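Local coordinates for Ice-binding protein (Leucosporidium, PDB 3UYU) that binds to the surface of ice crystals and inhibits their growth, conferring freeze tolerance with low thermal hysteresis activity, at residues G9-F14 against A85-A90; P26-L31 against Q216-N221; G108-Q113 against S124-P129; G148-A153 against F171-D176; V177-G182 against T199-N204. The protein carries 2 engineered substitutions. One frame throughout, in Å; residues are numbered along the deposited sequence.

How the interactions relate
Four of the five contacts belong to the coils of the right-handed beta-helix; interaction 1 instead fits the N-terminal region to the helix running beside it. Interaction 2 is regular parallel pairing between strands, with a buried apolar face and a more open one that mixes alanine and leucine with threonine and asparagine. Interactions 3, 4 and 5 join strands or turns of successive coils through one or two backbone bonds apiece. They share a parallel sheet: 126-128 pairs with 150-152, and 150-152 with 177-179. Interaction 5 also bonds to interaction 2 through strands 202-209 and 219-221. Buried leucine, valine and phenylalanine groups serve the coil interior, whereas lysine, arginine and acidic groups lie toward the turns and sheet edge.

Interaction 1 of 5, residues G9-F14 against A85-A90; sequences GVASNF and ANAETA
Ala11 and Ala87 meet methyl to methyl, CB to CB at 3.9 Å, in a small contact between the 3-10 segment 10-13 and helix 76-96. Only 164 Å² is buried between the two segments, in keeping with the short side chains involved. One residue earlier in the helix, Asn86 sends its side chain toward the turn. Its CG stands anti to its own carbonyl carbon (chi1 -73°), which carries the amide group over the start of the 3-10 turn; CB lies 4.0 Å from Val10 N. Val10 meets that amide with its CG2 branch, which lies beside the backbone N and anti to the carbonyl carbon, and the two side chains cross obliquely. Gly9, where the chain enters the turn, has a positive phi of 62° and no side chain to stand between the backbone and Asn86. Within the turn, Val10 O lies at the edge of the Phe14 ring, in its plane. Around this contact Val10 and Phe14 both rest on Ala83 of the same helix, Val10 also packs on Ala82 of the second subunit, and Ala11 reaches Leu208 of strand 202-209, so the turn is wedged between helix and beta-helix.

Interaction 2 of 5, residues P26-L31 against Q216-N221; sequences PDSAIL and QKATVN
Strands 29-31 and 219-221 run parallel, 8° apart with axes separated by 4.7 Å, and Ala29, Ile30 and Leu31 pair in step with Thr219, Val220 and Asn221. Backbone bonds pass back and forth, from Ala29 N to Ala218 O, Val220 N to Ala29 O, and Leu31 N to Val220 O. Ahead of the strands a side chain takes over: Ser28 OG accepts the amide of Ala218 N at 3.1 Å in an almost straight bond (172°), and Ser24 OG is its other partner. Replacing Ser28 by an alanine would probably leave the Ala218 amide without its acceptor and take from Ser24 OG this hydrogen-bond partner. Further back, Lys217 runs extended until its last torsion bends (chi4 -87°), which brings NZ within 2.7 Å of Pro26 O, in the carbonyl plane and on a lone pair. A water accepting from both Lys217 NZ and Asp27 N adds a second link there. On the buried face Ile30 and Val220 lie side by side, pointing the same way, with Ile30 CD1 3.7 Å from Val220 CB; Leu215 and Leu197 join them. On the other face, that of Ala29 and Thr219, Asn221 ND2 approaches Leu31 CB to 3.5 Å. In-register parallel pairing of strands from neighbouring coils, with Ile30 and Val220 turned inward, fits the right-handed beta-helix fold of this ice-binding protein.

Interaction 3 of 5, residues G108-Q113 against S124-P129; sequences GELRDQ and SSVSVP
A single backbone bridge, Glu109 with Ser127, flanked by side-chain packing, joins loop 108-113 to strand 126-128, one of two outermost strands of the seven-stranded parallel sheet within this chain. The touching parts run 16° apart. Two bonds make it, Ser127 N to Gly108 O at 2.9 Å and Leu110 N to Ser127 O at 2.8 Å, each donor lying nearly along the C=O axis. At Gly108 a side chain would run into Ser125 O. Inside, Leu110 CD1 packs on Val126 CG1 at 3.8 Å. Outside, Pro129 is clasped by two charged side chains. Glu109 CG touches Pro129 CG at 3.7 Å, and the Arg111 guanidinium presents one face to that ring, with Pro129 CG 3.6 Å from Arg111 NH2 and set toward the rim of the group. The bend of Arg111 at chi3 (-69°) turns the guanidinium back along its own segment, where NE forms a salt bridge with Glu109 OE2 (3.1 Å), reached from above the carboxylate plane. That bridge probably steadies both groups over the proline. Ser127 is an inferred ice-binding site. Strand 126-128 pairs with 150-152, while Val126 and Val128 rest on Leu150, and Leu110 packs on Leu105, earlier in the same loop.

Interaction 4 of 5, residues G148-A153 against F171-D176; sequences GGLSMA and FQVGDD. Engineered in segment 148-153: Met152 (natural residue Leu).
Gly148 O takes the amide of Asp175 N at 2.9 Å, with the donor standing well above the carbonyl plane (60° out of it) and so away from a lone pair. The same oxygen is brushed by Val173 CG1 at 3.4 Å. A second backbone bond, Leu150 N to Asp176 O at 3.1 Å, closes the corner, and between the two bonds Gly149 CA comes to 3.2 Å from Asp176 O. A CB on Gly149 would collide with that carbonyl oxygen, so a bare backbone is needed for this approach. Asp175 lies alongside the glycines. With CG anti to its carbonyl carbon (chi1 -73°), its OD2 comes 3.5 Å from Gly148 CA, while OD1 makes a long, weak ion pair with Arg193. Putting an alanine at Asp175 would probably deprive Arg193 of this weak charge partner and leave the Gly148 CA without the carboxylate now lying against it.

On the interior side the contact is apolar. Leu150 CB rests on Val173 CG1 at 4.0 Å, and its CD1 meets Phe171 CD1 at 3.8 Å, the two side chains crossing at about a right angle and the methyl reaching the ring obliquely. Leu150 thus touches both Phe171 and Val173, alternate residues of strand 169-173. Phe171 also stacks on Phe144 and meets Phe185, on which the engineered selenomethionine Met152 (natural residue leucine) packs too. Strand 150-152 lies between 126-128 and 177-179 in the parallel sheet, while 169-173 belongs to another face, beside 142-146 and 188-191.

Interaction 5 of 5, residues V177-G182 against T199-N204; sequences VTVGKG and TGSSLN
Lys181 and Thr199 lie side by side, their side chains pointing the same way across a turn-to-turn contact between successive coils. Bends at chi3 (78°) and chi4 fold the lysine chain, and its NZ ends 3.8 Å from Thr199 CG2, a van der Waals approach to a methyl. Nearer the backbone Lys181 CB stands 3.5 Å from Thr199 O. That same oxygen receives the amide of Gly182 N at 2.9 Å, although the bond is bent (134° at the hydrogen) and the donor is tilted from the carbonyl plane. A CA-H...O contact from Gly182 CA to Gly200 O, at 3.4 Å and nearly straight, follows it. Gly182 and Gly200 both have positive phi, a backbone conformation that glycine adopts readily. On the inner side, the CB of Ser201 is the touching atom: it packs against Val179 CG1 at 3.9 Å and against Gly180 O at 3.5 Å, while its hydroxyl is engaged by Gln198 O. Val179 rests in addition on Leu197 of strand 195-197, the sheet neighbour of strand 177-179. Strand 202-209 pairs beyond the turn with 184-186 and 219-221, and Ser202 packs on Thr219.

Interaction 1 of 5, residues G9-F14 against A85-A90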
# COMPACT_ATOMS: atom_id res chain seq x y z
N GLY A 9 -4.52 3.97 3.07
CA GLY A 9 -3.56 2.91 2.90
C GLY A 9 -2.65 2.78 4.09
O GLY A 9 -3.07 2.96 5.31
N VAL A 10 -1.37 2.59 3.82
CA VAL A 10 -0.43 2.35 4.83
C VAL A 10 -0.20 3.66 5.63
O VAL A 10 0.33 3.60 6.73
CB VAL A 10 0.94 1.86 4.18
CG1 VAL A 10 2.03 1.66 5.23
CG2 VAL A 10 0.67 0.47 3.52
N ALA A 11 -0.60 4.81 5.06
CA ALA A 11 -0.37 6.04 5.76
C ALA A 11 -1.26 6.16 7.01
O ALA A 11 -0.98 6.99 7.88
CB ALA A 11 -0.57 7.24 4.84
N SER A 12 -2.27 5.32 7.14
CA SER A 12 -3.05 5.30 8.39
C SER A 12 -2.24 4.66 9.52
O SER A 12 -2.75 4.63 10.66
CB SER A 12 -4.42 4.61 8.22
OG SER A 12 -4.24 3.26 8.08
N ASN A 13 -1.01 4.21 9.28
CA ASN A 13 -0.20 3.66 10.37
C ASN A 13 0.75 4.69 10.94
O ASN A 13 1.67 4.33 11.72
CB ASN A 13 0.64 2.46 9.85
CG ASN A 13 -0.24 1.33 9.27
OD1 ASN A 13 -1.50 1.33 9.41
ND2 ASN A 13 0.39 0.39 8.59
N PHE A 14 0.57 5.96 10.52
CA PHE A 14 1.50 7.04 10.96
C PHE A 14 0.75 8.21 11.57
O PHE A 14 -0.23 8.75 11.00
CB PHE A 14 2.37 7.56 9.76
CG PHE A 14 3.41 6.59 9.29
CD1 PHE A 14 3.07 5.53 8.41
CD2 PHE A 14 4.73 6.69 9.76
CE1 PHE A 14 4.02 4.60 8.04
CE2 PHE A 14 5.68 5.78 9.38
CZ PHE A 14 5.31 4.67 8.51
N ALA A 85 3.75 6.71 -0.89
CA ALA A 85 2.96 6.62 -2.14
C ALA A 85 1.47 6.68 -1.85
O ALA A 85 0.72 7.33 -2.52
CB ALA A 85 3.26 5.33 -2.89
N ASN A 86 1.05 5.93 -0.83
CA ASN A 86 -0.34 5.92 -0.42
C ASN A 86 -0.85 7.34 0.06
O ASN A 86 -1.98 7.73 -0.28
CB ASN A 86 -0.57 4.87 0.65
CG ASN A 86 -0.55 3.42 0.12
OD1 ASN A 86 -0.40 3.15 -1.13
ND2 ASN A 86 -0.67 2.52 1.00
N ALA A 87 0.03 8.06 0.77
CA ALA A 87 -0.30 9.40 1.21
C ALA A 87 -0.45 10.34 0.03
O ALA A 87 -1.38 11.17 0.02
CB ALA A 87 0.72 9.90 2.23
N GLU A 88 0.35 10.18 -1.04
CA GLU A 88 0.20 11.00 -2.27
C GLU A 88 -1.14 10.66 -2.98
O GLU A 88 -1.83 11.56 -3.52
CB GLU A 88 1.37 10.68 -3.24
CG GLU A 88 2.21 11.70 -3.79
CD GLU A 88 3.39 11.76 -2.89
OE1 GLU A 88 4.60 11.59 -3.28
OE2 GLU A 88 3.05 11.90 -1.72
N THR A 89 -1.47 9.35 -3.05
CA THR A 89 -2.71 8.93 -3.68
C THR A 89 -3.90 9.58 -2.91
O THR A 89 -4.83 10.06 -3.51
CB THR A 89 -2.78 7.40 -3.68
OG1 THR A 89 -1.71 6.95 -4.54
CG2 THR A 89 -4.16 6.90 -4.14
N ALA A 90 -3.83 9.59 -1.58
CA ALA A 90 -4.85 10.28 -0.76
C ALA A 90 -4.96 11.76 -1.02
O ALA A 90 -6.08 12.28 -1.15
CB ALA A 90 -4.61 9.99 0.74

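Interaction 2 of 5, residues P26-L31 against Q216-N221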
# COMPACT_ATOMS: atom_id res chain seq x y z
N PRO A 26 11.85 20.56 21.60
CA PRO A 26 11.31 19.66 22.67
C PRO A 26 10.70 20.45 23.83
O PRO A 26 11.11 21.61 24.05
CB PRO A 26 12.52 18.82 23.16
CG PRO A 26 13.74 19.54 22.48
CD PRO A 26 13.34 20.58 21.52
N ASP A 27 9.73 19.86 24.55
CA ASP A 27 9.24 18.48 24.33
C ASP A 27 7.93 18.45 23.54
O ASP A 27 6.92 18.99 23.96
CB ASP A 27 8.96 17.81 25.66
CG ASP A 27 10.22 17.46 26.43
OD1 ASP A 27 10.15 17.51 27.69
OD2 ASP A 27 11.27 17.12 25.80
N SER A 28 7.97 17.80 22.38
CA SER A 28 6.76 17.38 21.71
C SER A 28 6.30 16.04 22.31
O SER A 28 7.00 15.31 23.02
CB SER A 28 7.02 17.24 20.23
OG SER A 28 7.28 18.52 19.67
N ALA A 29 5.05 15.69 21.97
CA ALA A 29 4.43 14.46 22.45
C ALA A 29 3.53 13.82 21.39
O ALA A 29 2.37 14.24 21.16
CB ALA A 29 3.59 14.76 23.73
N ILE A 30 4.07 12.79 20.74
CA ILE A 30 3.43 12.23 19.57
C ILE A 30 3.00 10.84 19.98
O ILE A 30 3.80 10.02 20.46
CB ILE A 30 4.44 12.11 18.35
CG1 ILE A 30 5.15 13.42 18.05
CG2 ILE A 30 3.69 11.51 17.14
CD1 ILE A 30 4.21 14.58 17.84
N LEU A 31 1.70 10.53 19.80
CA LEU A 31 1.20 9.18 19.99
C LEU A 31 0.92 8.54 18.65
O LEU A 31 -0.03 8.93 17.93
CB LEU A 31 -0.12 9.24 20.83
CG LEU A 31 -0.83 7.89 21.03
CD1 LEU A 31 -0.05 6.78 21.61
CD2 LEU A 31 -2.12 8.12 21.85
N GLN A 216 6.67 22.40 17.36
CA GLN A 216 7.18 23.29 18.44
C GLN A 216 6.44 22.91 19.75
O GLN A 216 5.27 23.32 19.96
CB GLN A 216 6.92 24.73 18.03
CG GLN A 216 7.71 25.23 16.87
CD GLN A 216 7.30 26.62 16.36
OE1 GLN A 216 6.48 27.36 16.98
NE2 GLN A 216 7.85 26.99 15.20
N LYS A 217 7.07 22.07 20.56
CA LYS A 217 6.46 21.61 21.84
C LYS A 217 5.01 21.17 21.58
O LYS A 217 4.03 21.58 22.24
CB LYS A 217 6.48 22.75 22.90
CG LYS A 217 7.86 23.16 23.21
CD LYS A 217 7.91 24.07 24.44
CE LYS A 217 9.30 24.62 24.68
NZ LYS A 217 9.99 23.63 25.49
N ALA A 218 4.85 20.29 20.57
CA ALA A 218 3.49 20.07 20.01
C ALA A 218 3.04 18.65 20.27
O ALA A 218 3.87 17.72 20.42
CB ALA A 218 3.48 20.32 18.52
N THR A 219 1.72 18.47 20.34
CA THR A 219 1.12 17.18 20.61
C THR A 219 0.37 16.71 19.37
O THR A 219 -0.36 17.50 18.75
CB THR A 219 0.13 17.37 21.74
OG1 THR A 219 0.90 17.64 22.94
CG2 THR A 219 -0.77 16.19 21.93
N VAL A 220 0.61 15.43 19.01
CA VAL A 220 -0.17 14.78 17.94
C VAL A 220 -0.65 13.44 18.44
O VAL A 220 0.18 12.61 18.80
CB VAL A 220 0.70 14.55 16.65
CG1 VAL A 220 -0.19 13.79 15.61
CG2 VAL A 220 1.14 15.88 16.10
N ASN A 221 -1.98 13.24 18.53
CA ASN A 221 -2.52 11.94 18.94
C ASN A 221 -3.22 11.33 17.77
O ASN A 221 -4.25 11.83 17.31
CB ASN A 221 -3.53 12.11 20.13
CG ASN A 221 -2.87 12.67 21.37
OD1 ASN A 221 -3.53 13.45 22.13
ND2 ASN A 221 -1.64 12.31 21.63
O HOH W 1 8.56 21.22 26.85

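Interaction 3 of 5, residues G108-Q113 against S124-P129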
# COMPACT_ATOMS: atom_id res chain seq x y z
N GLY A 108 -12.56 32.87 2.20
CA GLY A 108 -11.29 32.37 2.76
C GLY A 108 -11.16 32.44 4.28
O GLY A 108 -10.23 31.84 4.83
N GLU A 109 -12.02 33.17 4.98
CA GLU A 109 -11.91 33.31 6.45
C GLU A 109 -13.02 32.50 7.07
O GLU A 109 -14.17 32.56 6.58
CB GLU A 109 -12.09 34.78 6.90
CG GLU A 109 -12.00 34.92 8.40
CD GLU A 109 -12.03 36.36 8.92
OE1 GLU A 109 -10.96 36.93 9.19
OE2 GLU A 109 -13.13 36.92 9.14
N LEU A 110 -12.69 31.67 8.07
CA LEU A 110 -13.73 30.87 8.72
C LEU A 110 -13.87 31.38 10.12
O LEU A 110 -13.10 31.00 11.01
CB LEU A 110 -13.43 29.37 8.70
CG LEU A 110 -13.37 28.71 7.33
CD1 LEU A 110 -12.80 27.27 7.47
CD2 LEU A 110 -14.74 28.79 6.56
N ARG A 111 -14.83 32.30 10.31
CA ARG A 111 -15.01 32.99 11.55
C ARG A 111 -16.35 32.61 12.21
O ARG A 111 -17.40 32.74 11.59
CB ARG A 111 -14.99 34.52 11.31
CG ARG A 111 -15.18 35.27 12.65
CD ARG A 111 -15.09 36.81 12.47
NE ARG A 111 -13.71 37.24 12.13
CZ ARG A 111 -12.74 37.42 13.01
NH1 ARG A 111 -12.90 37.20 14.31
NH2 ARG A 111 -11.55 37.80 12.57
N ASP A 112 -16.27 32.10 13.44
CA ASP A 112 -17.46 31.65 14.17
C ASP A 112 -18.33 30.67 13.35
O ASP A 112 -19.59 30.74 13.31
CB ASP A 112 -18.25 32.88 14.72
CG ASP A 112 -17.40 33.73 15.63
OD1 ASP A 112 -16.63 33.19 16.47
OD2 ASP A 112 -17.48 34.99 15.54
N GLN A 113 -17.66 29.75 12.65
CA GLN A 113 -18.36 28.80 11.78
C GLN A 113 -18.71 27.47 12.40
O GLN A 113 -18.02 26.97 13.33
CB GLN A 113 -17.53 28.48 10.52
CG GLN A 113 -17.43 29.65 9.53
CD GLN A 113 -18.67 29.83 8.66
OE1 GLN A 113 -19.59 29.01 8.61
NE2 GLN A 113 -18.67 30.95 7.93
N SER A 124 -8.35 30.26 -2.83
CA SER A 124 -7.50 31.08 -2.02
C SER A 124 -6.84 30.28 -0.93
O SER A 124 -7.01 29.04 -0.88
CB SER A 124 -8.35 32.20 -1.35
OG SER A 124 -9.31 31.63 -0.40
N SER A 125 -6.12 30.98 -0.07
CA SER A 125 -5.74 30.49 1.26
C SER A 125 -6.96 30.55 2.19
O SER A 125 -7.94 31.20 1.91
CB SER A 125 -4.59 31.28 1.84
OG SER A 125 -3.46 31.21 1.02
N VAL A 126 -6.87 29.80 3.30
CA VAL A 126 -7.94 29.77 4.32
C VAL A 126 -7.34 30.14 5.69
O VAL A 126 -6.29 29.64 6.10
CB VAL A 126 -8.71 28.39 4.28
CG1 VAL A 126 -9.70 28.24 5.50
CG2 VAL A 126 -9.45 28.19 3.00
N SER A 127 -8.04 31.00 6.45
CA SER A 127 -7.62 31.34 7.82
C SER A 127 -8.78 31.04 8.77
O SER A 127 -9.93 31.10 8.36
CB SER A 127 -7.20 32.82 7.98
OG SER A 127 -8.30 33.67 7.75
N VAL A 128 -8.43 30.70 10.00
CA VAL A 128 -9.41 30.28 11.00
C VAL A 128 -9.08 31.15 12.24
O VAL A 128 -8.26 30.80 13.07
CB VAL A 128 -9.34 28.75 11.26
CG1 VAL A 128 -10.49 28.34 12.12
CG2 VAL A 128 -9.30 27.92 9.92
N PRO A 129 -9.70 32.35 12.33
CA PRO A 129 -9.38 33.28 13.42
C PRO A 129 -10.04 32.97 14.78
O PRO A 129 -9.68 33.56 15.79
CB PRO A 129 -9.89 34.62 12.89
CG PRO A 129 -11.04 34.24 11.96
CD PRO A 129 -10.61 32.92 11.31

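Interaction 4 of 5, residues G148-A153 against F171-D176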
# COMPACT_ATOMS: atom_id res chain seq x y z
N GLY A 148 -4.53 27.43 -1.63
CA GLY A 148 -3.46 28.15 -0.97
C GLY A 148 -3.01 27.52 0.33
O GLY A 148 -2.96 26.29 0.44
N GLY A 149 -2.63 28.38 1.29
CA GLY A 149 -2.21 27.98 2.67
C GLY A 149 -3.40 27.80 3.61
O GLY A 149 -4.54 28.13 3.25
N LEU A 150 -3.11 27.21 4.76
CA LEU A 150 -4.10 27.11 5.82
C LEU A 150 -3.46 27.62 7.12
O LEU A 150 -2.38 27.20 7.51
CB LEU A 150 -4.50 25.65 5.97
CG LEU A 150 -5.80 25.28 6.71
CD1 LEU A 150 -5.79 23.89 7.47
CD2 LEU A 150 -6.85 26.21 7.11
N SER A 151 -4.14 28.52 7.84
CA SER A 151 -3.56 29.04 9.09
C SER A 151 -4.64 29.09 10.12
O SER A 151 -5.77 29.49 9.80
CB SER A 151 -3.13 30.53 9.01
OG SER A 151 -2.53 30.89 7.79
N MSE A 152 -4.27 28.71 11.34
CA MSE A 152 -5.19 28.75 12.53
C MSE A 152 -4.58 29.72 13.50
O MSE A 152 -3.38 29.59 13.85
CB MSE A 152 -5.28 27.39 13.25
CG MSE A 152 -6.18 26.39 12.65
SE MSE A 152 -6.07 24.81 13.84
CE MSE A 152 -7.29 25.36 15.30
N ALA A 153 -5.41 30.67 13.94
CA ALA A 153 -4.89 31.68 14.89
C ALA A 153 -4.53 31.04 16.25
O ALA A 153 -4.99 29.94 16.60
CB ALA A 153 -5.89 32.81 15.11
N PHE A 171 -8.24 17.48 5.26
CA PHE A 171 -7.88 18.78 4.72
C PHE A 171 -6.80 18.60 3.70
O PHE A 171 -5.67 18.21 4.03
CB PHE A 171 -7.33 19.68 5.86
CG PHE A 171 -8.38 20.30 6.77
CD1 PHE A 171 -8.77 21.63 6.58
CD2 PHE A 171 -8.91 19.59 7.87
CE1 PHE A 171 -9.72 22.27 7.42
CE2 PHE A 171 -9.90 20.20 8.72
CZ PHE A 171 -10.27 21.52 8.50
N GLN A 172 -7.11 18.95 2.45
CA GLN A 172 -6.06 18.91 1.40
C GLN A 172 -5.61 20.34 1.17
O GLN A 172 -6.45 21.18 0.86
CB GLN A 172 -6.69 18.34 0.13
CG GLN A 172 -5.79 18.52 -1.18
CD GLN A 172 -6.07 19.81 -1.91
OE1 GLN A 172 -7.23 20.13 -2.21
NE2 GLN A 172 -4.98 20.56 -2.26
N VAL A 173 -4.31 20.60 1.38
CA VAL A 173 -3.84 22.00 1.34
C VAL A 173 -2.65 22.11 0.40
O VAL A 173 -1.63 21.46 0.58
CB VAL A 173 -3.39 22.40 2.73
CG1 VAL A 173 -2.96 23.88 2.78
CG2 VAL A 173 -4.49 22.08 3.84
N GLY A 174 -2.74 23.08 -0.52
CA GLY A 174 -1.69 23.23 -1.59
C GLY A 174 -0.41 23.91 -1.09
O GLY A 174 0.69 23.56 -1.55
N ASP A 175 -0.55 24.90 -0.20
CA ASP A 175 0.57 25.73 0.31
C ASP A 175 0.76 25.53 1.85
O ASP A 175 0.09 24.68 2.44
CB ASP A 175 0.34 27.21 -0.04
CG ASP A 175 0.57 27.52 -1.53
OD1 ASP A 175 1.49 26.88 -2.13
OD2 ASP A 175 -0.13 28.44 -2.06
N ASP A 176 1.65 26.25 2.48
CA ASP A 176 2.02 25.95 3.89
C ASP A 176 0.86 25.99 4.87
O ASP A 176 -0.06 26.79 4.75
CB ASP A 176 3.09 26.92 4.43
CG ASP A 176 4.42 26.87 3.67
OD1 ASP A 176 4.68 25.90 2.91
OD2 ASP A 176 5.23 27.82 3.84

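Interaction 5 of 5, residues V177-G182 against T199-N204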
# COMPACT_ATOMS: atom_id res chain seq x y z
N VAL A 177 0.96 25.12 5.86
CA VAL A 177 -0.02 25.03 6.95
C VAL A 177 0.62 25.55 8.23
O VAL A 177 1.69 25.10 8.59
CB VAL A 177 -0.51 23.58 7.17
CG1 VAL A 177 -1.49 23.55 8.46
CG2 VAL A 177 -1.27 22.99 5.93
N THR A 178 -0.02 26.51 8.92
CA THR A 178 0.47 26.93 10.22
C THR A 178 -0.62 26.77 11.27
O THR A 178 -1.65 27.42 11.19
CB THR A 178 0.82 28.44 10.20
OG1 THR A 178 1.84 28.65 9.22
CG2 THR A 178 1.36 28.87 11.58
N VAL A 179 -0.37 25.92 12.26
CA VAL A 179 -1.33 25.76 13.36
C VAL A 179 -0.78 26.66 14.47
O VAL A 179 0.33 26.46 14.95
CB VAL A 179 -1.41 24.27 13.83
CG1 VAL A 179 -2.38 24.09 14.98
CG2 VAL A 179 -1.81 23.37 12.67
N GLY A 180 -1.56 27.67 14.85
CA GLY A 180 -1.00 28.62 15.81
C GLY A 180 -0.63 28.13 17.19
O GLY A 180 -1.06 27.08 17.65
N LYS A 181 0.14 28.94 17.94
CA LYS A 181 0.48 28.57 19.31
C LYS A 181 -0.75 28.20 20.20
O LYS A 181 -1.76 28.95 20.28
CB LYS A 181 1.24 29.74 19.99
CG LYS A 181 2.49 30.13 19.21
CD LYS A 181 2.95 31.57 19.62
CE LYS A 181 3.67 31.59 20.92
NZ LYS A 181 5.17 31.84 20.74
N GLY A 182 -0.70 27.04 20.80
CA GLY A 182 -1.78 26.49 21.67
C GLY A 182 -3.11 26.23 20.99
O GLY A 182 -4.12 26.01 21.68
N THR A 199 4.21 26.46 18.99
CA THR A 199 4.39 26.14 20.40
C THR A 199 3.13 25.83 21.18
O THR A 199 2.17 26.64 21.26
CB THR A 199 5.43 27.06 21.13
OG1 THR A 199 5.21 27.21 22.52
CG2 THR A 199 5.98 28.13 20.27
N GLY A 200 3.15 24.58 21.66
CA GLY A 200 2.10 24.00 22.56
C GLY A 200 0.74 23.76 21.87
O GLY A 200 -0.29 23.57 22.55
N SER A 201 0.70 23.74 20.53
CA SER A 201 -0.50 23.27 19.82
C SER A 201 -0.65 21.76 19.91
O SER A 201 0.25 21.07 20.32
CB SER A 201 -0.42 23.70 18.37
OG SER A 201 0.75 23.13 17.78
N SER A 202 -1.86 21.31 19.56
CA SER A 202 -2.23 19.88 19.61
C SER A 202 -3.11 19.54 18.43
O SER A 202 -3.79 20.39 17.86
CB SER A 202 -2.94 19.57 20.94
OG SER A 202 -4.12 20.35 21.08
N LEU A 203 -3.06 18.26 18.06
CA LEU A 203 -3.76 17.76 16.87
C LEU A 203 -4.15 16.33 17.15
O LEU A 203 -3.31 15.49 17.51
CB LEU A 203 -2.83 17.81 15.64
CG LEU A 203 -3.47 17.54 14.25
CD1 LEU A 203 -2.87 18.44 13.17
CD2 LEU A 203 -3.32 16.05 13.88
N ASN A 204 -5.46 16.07 17.01
CA ASN A 204 -5.91 14.70 17.03
C ASN A 204 -6.27 14.32 15.60
O ASN A 204 -7.16 14.89 14.99
CB ASN A 204 -7.16 14.49 17.92
CG ASN A 204 -6.92 14.80 19.40
OD1 ASN A 204 -5.83 14.65 19.96
ND2 ASN A 204 -8.01 15.15 20.06